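Local coordinates for protein acinetobacter secreted protease CpaA (Acinetobacter nosocomialis M2, PDB 6O38) that is a secreted zinc metalloprotease, probably exported by the type II secretion system, that forms a complex with its chaperone CpaB, at residues N11-L23 and L36-I50. Numbering follows the deposited sequence.
Sequences NNSGSIPTGYSDL and LSLPTNANNSDKITI
In the first of four StcE-like beta-sandwich repeats, the chain 11-23 meets both sheets of the sandwich: the edge of strand 35-37 in one, and strand 47-52, parallel to strand 22-27, in the other. Ser15 faces Ser37 in a single bridge, where Ser37 N donates to Gly14 O (3.1 Å) and Ile16 N donates to Ser37 O (3.0 Å). Glycine, having no side chain, is consistent with the close backbone approach here, Gly14 CA lying 4.1 Å from Leu36 CA. Ile16 turns its side chain inward, between the two sheets. Its CG1 branch, turned beside the backbone N (chi1 -58°) and extended, carries CD1 to Ile50 CD1 at 3.7 Å and also against Leu38 CD2, while the other branch slides past Ile48, CG2 to CD1. CB, CG and CD of Pro39 lie against the carbonyl oxygen of Ile16, and its CB also against Thr18 CB; having no amide hydrogen, Pro39 ends this run of backbone bonds. Thr18 has OG1 opposite its own N (chi1 -176°), which directs the hydroxyl to Asn41 O at 2.6 Å, met from above the carbonyl plane. Beyond the turn, Ser21 O receives Lys47 N, Lys47 O takes a nearly straight bond from Leu23 N (2.8 Å, 178° at the hydrogen), and Leu23 O receives Thr49 N, the staggered pattern of parallel strands. Asp22 and Lys47 run side by side on one face, OD1 lying 3.4 Å from Lys47 CD, whereas Leu23 and Ile48 occupy the other, where Trp91 also packs on Ile48. Across the contact, backbone bonds set the register while branched aliphatic groups meet in the interior; Asp22 OD1 and Lys47 NZ, 5.0 Å apart and not in contact, probably add only a modest attraction.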
ATOM      1  N   ASN A  11      31.779 -11.309 -13.336  1.00 74.71           N
ATOM      2  CA  ASN A  11      31.701 -11.929 -12.010  1.00 76.27           C
ATOM      3  C   ASN A  11      30.286 -12.392 -11.674  1.00 75.04           C
ATOM      4  O   ASN A  11      29.887 -12.391 -10.506  1.00 75.51           O
ATOM      5  CB  ASN A  11      32.219 -10.990 -10.916  1.00 77.53           C
ATOM      6  CG  ASN A  11      33.727 -11.014 -10.793  1.00 79.02           C
ATOM      7  OD1 ASN A  11      34.389 -11.930 -11.279  1.00 79.66           O
ATOM      8  ND2 ASN A  11      34.279 -10.009 -10.125  1.00 79.46           N
ATOM      9  N   ASN A  12      29.521 -12.789 -12.693  1.00 76.21           N
ATOM     10  CA  ASN A  12      28.143 -13.254 -12.518  1.00 74.86           C
ATOM     11  C   ASN A  12      27.288 -12.199 -11.820  1.00 73.79           C
ATOM     12  O   ASN A  12      26.407 -12.517 -11.018  1.00 73.64           O
ATOM     13  CB  ASN A  12      28.100 -14.582 -11.760  1.00 76.46           C
ATOM     14  CG  ASN A  12      28.947 -15.656 -12.417  1.00 77.78           C
ATOM     15  OD1 ASN A  12      29.015 -15.746 -13.644  1.00 76.87           O
ATOM     16  ND2 ASN A  12      29.601 -16.475 -11.603  1.00 79.73           N
ATOM     17  N   SER A  13      27.549 -10.932 -12.129  1.00 73.73           N
ATOM     18  CA  SER A  13      26.866  -9.812 -11.500  1.00 72.87           C
ATOM     19  C   SER A  13      26.153  -8.973 -12.550  1.00 70.61           C
ATOM     20  O   SER A  13      26.613  -8.848 -13.690  1.00 70.17           O
ATOM     21  CB  SER A  13      27.847  -8.931 -10.716  1.00 74.91           C
ATOM     22  OG  SER A  13      27.189  -7.804 -10.165  1.00 74.17           O
ATOM     23  N   GLY A  14      25.021  -8.397 -12.151  1.00 69.55           N
ATOM     24  CA  GLY A  14      24.255  -7.515 -13.004  1.00 67.40           C
ATOM     25  C   GLY A  14      24.708  -6.076 -13.015  1.00 67.99           C
ATOM     26  O   GLY A  14      24.166  -5.270 -13.775  1.00 66.63           O
ATOM     27  N   SER A  15      25.690  -5.727 -12.189  1.00 66.85           N
ATOM     28  CA  SER A  15      26.226  -4.369 -12.153  1.00 67.81           C
ATOM     29  C   SER A  15      27.059  -4.142 -13.406  1.00 67.01           C
ATOM     30  O   SER A  15      28.228  -4.528 -13.469  1.00 68.24           O
ATOM     31  CB  SER A  15      27.053  -4.155 -10.891  1.00 70.64           C
ATOM     32  OG  SER A  15      26.267  -4.341  -9.727  1.00 70.39           O
ATOM     33  N   ILE A  16      26.453  -3.522 -14.414  1.00 68.79           N
ATOM     34  CA  ILE A  16      27.131  -3.228 -15.673  1.00 67.47           C
ATOM     35  C   ILE A  16      28.283  -2.272 -15.389  1.00 68.30           C
ATOM     36  O   ILE A  16      28.056  -1.154 -14.902  1.00 68.41           O
ATOM     37  CB  ILE A  16      26.152  -2.651 -16.707  1.00 65.17           C
ATOM     38  CG1 ILE A  16      25.007  -3.634 -16.954  1.00 64.19           C
ATOM     39  CG2 ILE A  16      26.868  -2.339 -18.006  1.00 64.55           C
ATOM     40  CD1 ILE A  16      23.999  -3.158 -17.975  1.00 62.45           C
ATOM     41  N   PRO A  17      29.524  -2.661 -15.664  1.00 67.76           N
ATOM     42  CA  PRO A  17      30.669  -1.854 -15.241  1.00 68.66           C
ATOM     43  C   PRO A  17      30.852  -0.607 -16.095  1.00 67.81           C
ATOM     44  O   PRO A  17      30.360  -0.501 -17.219  1.00 66.79           O
ATOM     45  CB  PRO A  17      31.854  -2.811 -15.412  1.00 69.56           C
ATOM     46  CG  PRO A  17      31.428  -3.716 -16.515  1.00 68.66           C
ATOM     47  CD  PRO A  17      29.939  -3.894 -16.357  1.00 67.86           C
ATOM     48  N   THR A  18      31.585   0.345 -15.526  1.00 67.31           N
ATOM     49  CA  THR A  18      31.885   1.604 -16.187  1.00 67.78           C
ATOM     50  C   THR A  18      33.231   1.518 -16.903  1.00 68.69           C
ATOM     51  O   THR A  18      33.933   0.506 -16.850  1.00 68.81           O
ATOM     52  CB  THR A  18      31.881   2.749 -15.176  1.00 68.84           C
ATOM     53  OG1 THR A  18      32.089   3.992 -15.858  1.00 70.21           O
ATOM     54  CG2 THR A  18      32.984   2.552 -14.146  1.00 69.56           C
ATOM     55  N   GLY A  19      33.598   2.602 -17.583  1.00 67.18           N
ATOM     56  CA  GLY A  19      34.868   2.688 -18.270  1.00 69.38           C
ATOM     57  C   GLY A  19      34.830   2.362 -19.746  1.00 70.73           C
ATOM     58  O   GLY A  19      35.870   2.464 -20.409  1.00 74.01           O
ATOM     59  N   TYR A  20      33.677   1.975 -20.282  1.00 70.07           N
ATOM     60  CA  TYR A  20      33.532   1.644 -21.693  1.00 71.18           C
ATOM     61  C   TYR A  20      32.778   2.761 -22.400  1.00 71.92           C
ATOM     62  O   TYR A  20      31.736   3.217 -21.918  1.00 70.10           O
ATOM     63  CB  TYR A  20      32.795   0.314 -21.873  1.00 69.23           C
ATOM     64  CG  TYR A  20      33.496  -0.873 -21.252  1.00 69.14           C
ATOM     65  CD1 TYR A  20      34.507  -1.540 -21.931  1.00 71.94           C
ATOM     66  CD2 TYR A  20      33.141  -1.331 -19.990  1.00 67.42           C
ATOM     67  CE1 TYR A  20      35.148  -2.629 -21.369  1.00 72.57           C
ATOM     68  CE2 TYR A  20      33.777  -2.417 -19.420  1.00 67.96           C
ATOM     69  CZ  TYR A  20      34.779  -3.062 -20.113  1.00 70.32           C
ATOM     70  OH  TYR A  20      35.413  -4.144 -19.547  1.00 71.32           O
ATOM     71  N   SER A  21      33.308   3.198 -23.545  1.00 75.85           N
ATOM     72  CA  SER A  21      32.640   4.232 -24.326  1.00 78.03           C
ATOM     73  C   SER A  21      31.449   3.683 -25.099  1.00 76.30           C
ATOM     74  O   SER A  21      30.508   4.429 -25.392  1.00 77.13           O
ATOM     75  CB  SER A  21      33.633   4.888 -25.287  1.00 81.43           C
ATOM     76  OG  SER A  21      32.998   5.878 -26.077  1.00 83.72           O
ATOM     77  N   ASP A  22      31.470   2.392 -25.434  1.00 79.72           N
ATOM     78  CA  ASP A  22      30.376   1.763 -26.173  1.00 78.39           C
ATOM     79  C   ASP A  22      30.307   0.309 -25.712  1.00 75.54           C
ATOM     80  O   ASP A  22      31.074  -0.532 -26.190  1.00 76.03           O
ATOM     81  CB  ASP A  22      30.594   1.869 -27.676  1.00 81.19           C
ATOM     82  CG  ASP A  22      29.372   1.458 -28.474  1.00 80.98           C
ATOM     83  OD1 ASP A  22      28.294   1.281 -27.869  1.00 78.95           O
ATOM     84  OD2 ASP A  22      29.492   1.311 -29.709  1.00 83.19           O
ATOM     85  N   LEU A  23      29.392   0.025 -24.791  1.00 75.67           N
ATOM     86  CA  LEU A  23      29.292  -1.279 -24.155  1.00 73.75           C
ATOM     87  C   LEU A  23      27.982  -1.959 -24.533  1.00 72.46           C
ATOM     88  O   LEU A  23      26.952  -1.305 -24.716  1.00 72.35           O
ATOM     89  CB  LEU A  23      29.394  -1.146 -22.632  1.00 72.75           C
ATOM     90  CG  LEU A  23      29.356  -2.421 -21.787  1.00 71.68           C
ATOM     91  CD1 LEU A  23      30.388  -3.424 -22.276  1.00 72.81           C
ATOM     92  CD2 LEU A  23      29.591  -2.086 -20.327  1.00 71.53           C
ATOM     93  N   LEU A  36      19.752  -6.121 -12.725  1.00 63.12           N
ATOM     94  CA  LEU A  36      20.771  -5.377 -13.446  1.00 63.02           C
ATOM     95  C   LEU A  36      20.737  -3.912 -13.027  1.00 62.48           C
ATOM     96  O   LEU A  36      19.722  -3.408 -12.537  1.00 61.94           O
ATOM     97  CB  LEU A  36      20.579  -5.484 -14.967  1.00 62.87           C
ATOM     98  CG  LEU A  36      20.900  -6.804 -15.677  1.00 63.80           C
ATOM     99  CD1 LEU A  36      19.857  -7.874 -15.391  1.00 64.28           C
ATOM    100  CD2 LEU A  36      21.032  -6.576 -17.176  1.00 63.93           C
ATOM    101  N   SER A  37      21.862  -3.231 -13.229  1.00 61.91           N
ATOM    102  CA  SER A  37      21.966  -1.818 -12.897  1.00 62.58           C
ATOM    103  C   SER A  37      23.039  -1.177 -13.762  1.00 63.01           C
ATOM    104  O   SER A  37      23.997  -1.833 -14.179  1.00 63.51           O
ATOM    105  CB  SER A  37      22.287  -1.607 -11.413  1.00 64.56           C
ATOM    106  OG  SER A  37      23.561  -2.133 -11.087  1.00 66.72           O
ATOM    107  N   LEU A  38      22.865   0.122 -14.029  1.00 64.30           N
ATOM    108  CA  LEU A  38      23.798   0.935 -14.790  1.00 64.59           C
ATOM    109  C   LEU A  38      24.778   1.638 -13.854  1.00 65.73           C
ATOM    110  O   LEU A  38      24.436   1.954 -12.709  1.00 66.73           O
ATOM    111  CB  LEU A  38      23.046   1.970 -15.622  1.00 63.99           C
ATOM    112  CG  LEU A  38      22.076   1.408 -16.665  1.00 63.34           C
ATOM    113  CD1 LEU A  38      21.342   2.530 -17.381  1.00 63.43           C
ATOM    114  CD2 LEU A  38      22.811   0.523 -17.662  1.00 63.86           C
ATOM    115  N   PRO A  39      26.005   1.890 -14.306  1.00 67.78           N
ATOM    116  CA  PRO A  39      27.001   2.499 -13.417  1.00 69.97           C
ATOM    117  C   PRO A  39      26.730   3.979 -13.195  1.00 71.14           C
ATOM    118  O   PRO A  39      26.302   4.696 -14.102  1.00 70.68           O
ATOM    119  CB  PRO A  39      28.321   2.278 -14.163  1.00 69.68           C
ATOM    120  CG  PRO A  39      27.921   2.245 -15.598  1.00 68.11           C
ATOM    121  CD  PRO A  39      26.562   1.594 -15.638  1.00 66.59           C
ATOM    122  N   THR A  40      26.986   4.431 -11.966  1.00 71.67           N
ATOM    123  CA  THR A  40      26.835   5.846 -11.644  1.00 73.54           C
ATOM    124  C   THR A  40      27.985   6.666 -12.217  1.00 74.39           C
ATOM    125  O   THR A  40      27.766   7.721 -12.823  1.00 75.62           O
ATOM    126  CB  THR A  40      26.740   6.036 -10.128  1.00 75.84           C
ATOM    127  OG1 THR A  40      27.690   5.184  -9.477  1.00 76.13           O
ATOM    128  CG2 THR A  40      25.339   5.704  -9.636  1.00 76.08           C
ATOM    129  N   ASN A  41      29.216   6.198 -12.032  1.00 76.42           N
ATOM    130  CA  ASN A  41      30.369   6.862 -12.623  1.00 77.37           C
ATOM    131  C   ASN A  41      30.417   6.571 -14.118  1.00 76.35           C
ATOM    132  O   ASN A  41      30.368   5.409 -14.533  1.00 74.53           O
ATOM    133  CB  ASN A  41      31.654   6.390 -11.944  1.00 77.46           C
ATOM    134  CG  ASN A  41      32.588   7.533 -11.599  1.00 79.65           C
ATOM    135  OD1 ASN A  41      32.181   8.694 -11.564  1.00 81.69           O
ATOM    136  ND2 ASN A  41      33.849   7.208 -11.335  1.00 79.51           N
ATOM    137  N   ALA A  42      30.503   7.623 -14.929  1.00 75.50           N
ATOM    138  CA  ALA A  42      30.520   7.465 -16.378  1.00 75.57           C
ATOM    139  C   ALA A  42      30.945   8.778 -17.017  1.00 79.23           C
ATOM    140  O   ALA A  42      30.921   9.836 -16.382  1.00 81.47           O
ATOM    141  CB  ALA A  42      29.153   7.031 -16.918  1.00 74.00           C
ATOM    142  N   ASN A  43      31.337   8.692 -18.286  1.00 77.91           N
ATOM    143  CA  ASN A  43      31.649   9.865 -19.083  1.00 81.84           C
ATOM    144  C   ASN A  43      30.409  10.303 -19.861  1.00 83.38           C
ATOM    145  O   ASN A  43      29.362   9.654 -19.824  1.00 81.12           O
ATOM    146  CB  ASN A  43      32.831   9.583 -20.009  1.00 82.63           C
ATOM    147  CG  ASN A  43      34.161   9.631 -19.282  1.00 82.48           C
ATOM    148  OD1 ASN A  43      34.495   8.726 -18.516  1.00 79.86           O
ATOM    149  ND2 ASN A  43      34.927  10.690 -19.518  1.00 85.59           N
ATOM    150  N   ASN A  44      30.534  11.416 -20.588  1.00 81.72           N
ATOM    151  CA  ASN A  44      29.359  12.093 -21.133  1.00 84.04           C
ATOM    152  C   ASN A  44      28.608  11.213 -22.128  1.00 82.09           C
ATOM    153  O   ASN A  44      27.457  10.832 -21.891  1.00 79.90           O
ATOM    154  CB  ASN A  44      29.772  13.413 -21.786  1.00 89.64           C
ATOM    155  CG  ASN A  44      28.585  14.311 -22.080  1.00 93.05           C
ATOM    156  OD1 ASN A  44      27.563  14.252 -21.395  1.00 91.36           O
ATOM    157  ND2 ASN A  44      28.715  15.148 -23.103  1.00 98.00           N
ATOM    158  N   SER A  45      29.243  10.873 -23.249  1.00 84.04           N
ATOM    159  CA  SER A  45      28.565  10.198 -24.350  1.00 83.02           C
ATOM    160  C   SER A  45      28.761   8.685 -24.325  1.00 78.58           C
ATOM    161  O   SER A  45      28.792   8.048 -25.384  1.00 78.29           O
ATOM    162  CB  SER A  45      29.027  10.773 -25.689  1.00 87.26           C
ATOM    163  OG  SER A  45      28.578  12.107 -25.849  1.00 91.88           O
ATOM    164  N   ASP A  46      28.888   8.095 -23.140  1.00 82.42           N
ATOM    165  CA  ASP A  46      28.997   6.648 -23.038  1.00 78.54           C
ATOM    166  C   ASP A  46      27.677   5.987 -23.415  1.00 75.63           C
ATOM    167  O   ASP A  46      26.598   6.460 -23.042  1.00 75.14           O
ATOM    168  CB  ASP A  46      29.407   6.240 -21.624  1.00 76.61           C
ATOM    169  CG  ASP A  46      30.831   6.643 -21.290  1.00 78.99           C
ATOM    170  OD1 ASP A  46      31.505   7.226 -22.166  1.00 81.57           O
ATOM    171  OD2 ASP A  46      31.276   6.375 -20.154  1.00 76.97           O
ATOM    172  N   LYS A  47      27.765   4.889 -24.161  1.00 77.36           N
ATOM    173  CA  LYS A  47      26.597   4.166 -24.647  1.00 75.32           C
ATOM    174  C   LYS A  47      26.586   2.760 -24.062  1.00 71.77           C
ATOM    175  O   LYS A  47      27.604   2.061 -24.096  1.00 71.66           O
ATOM    176  CB  LYS A  47      26.587   4.100 -26.177  1.00 77.77           C
ATOM    177  CG  LYS A  47      25.450   3.270 -26.752  1.00 76.50           C
ATOM    178  CD  LYS A  47      25.529   3.184 -28.268  1.00 79.61           C
ATOM    179  CE  LYS A  47      25.348   4.550 -28.912  1.00 83.95           C
ATOM    180  NZ  LYS A  47      25.348   4.463 -30.399  1.00 87.33           N
ATOM    181  N   ILE A  48      25.435   2.355 -23.529  1.00 73.00           N
ATOM    182  CA  ILE A  48      25.231   1.011 -23.001  1.00 70.46           C
ATOM    183  C   ILE A  48      23.987   0.429 -23.655  1.00 69.85           C
ATOM    184  O   ILE A  48      22.939   1.083 -23.694  1.00 70.19           O
ATOM    185  CB  ILE A  48      25.086   1.010 -21.466  1.00 68.89           C
ATOM    186  CG1 ILE A  48      26.426   1.328 -20.801  1.00 69.98           C
ATOM    187  CG2 ILE A  48      24.546  -0.326 -20.975  1.00 67.13           C
ATOM    188  CD1 ILE A  48      26.404   1.187 -19.294  1.00 69.35           C
ATOM    189  N   THR A  49      24.104  -0.793 -24.172  1.00 69.09           N
ATOM    190  CA  THR A  49      22.992  -1.485 -24.808  1.00 69.27           C
ATOM    191  C   THR A  49      22.798  -2.837 -24.140  1.00 67.92           C
ATOM    192  O   THR A  49      23.744  -3.626 -24.042  1.00 67.98           O
ATOM    193  CB  THR A  49      23.231  -1.665 -26.311  1.00 71.71           C
ATOM    194  OG1 THR A  49      23.328  -0.380 -26.937  1.00 73.91           O
ATOM    195  CG2 THR A  49      22.089  -2.447 -26.944  1.00 72.69           C
ATOM    196  N   ILE A  50      21.578  -3.102 -23.684  1.00 68.20           N
ATOM    197  CA  ILE A  50      21.235  -4.340 -22.991  1.00 67.61           C
ATOM    198  C   ILE A  50      20.387  -5.191 -23.927  1.00 69.36           C
ATOM    199  O   ILE A  50      19.321  -4.756 -24.381  1.00 70.23           O
ATOM    200  CB  ILE A  50      20.495  -4.068 -21.674  1.00 65.95           C
ATOM    201  CG1 ILE A  50      21.329  -3.163 -20.766  1.00 64.75           C
ATOM    202  CG2 ILE A  50      20.169  -5.375 -20.968  1.00 65.93           C
ATOM    203  CD1 ILE A  50      20.637  -2.798 -19.469  1.00 63.51           C
TER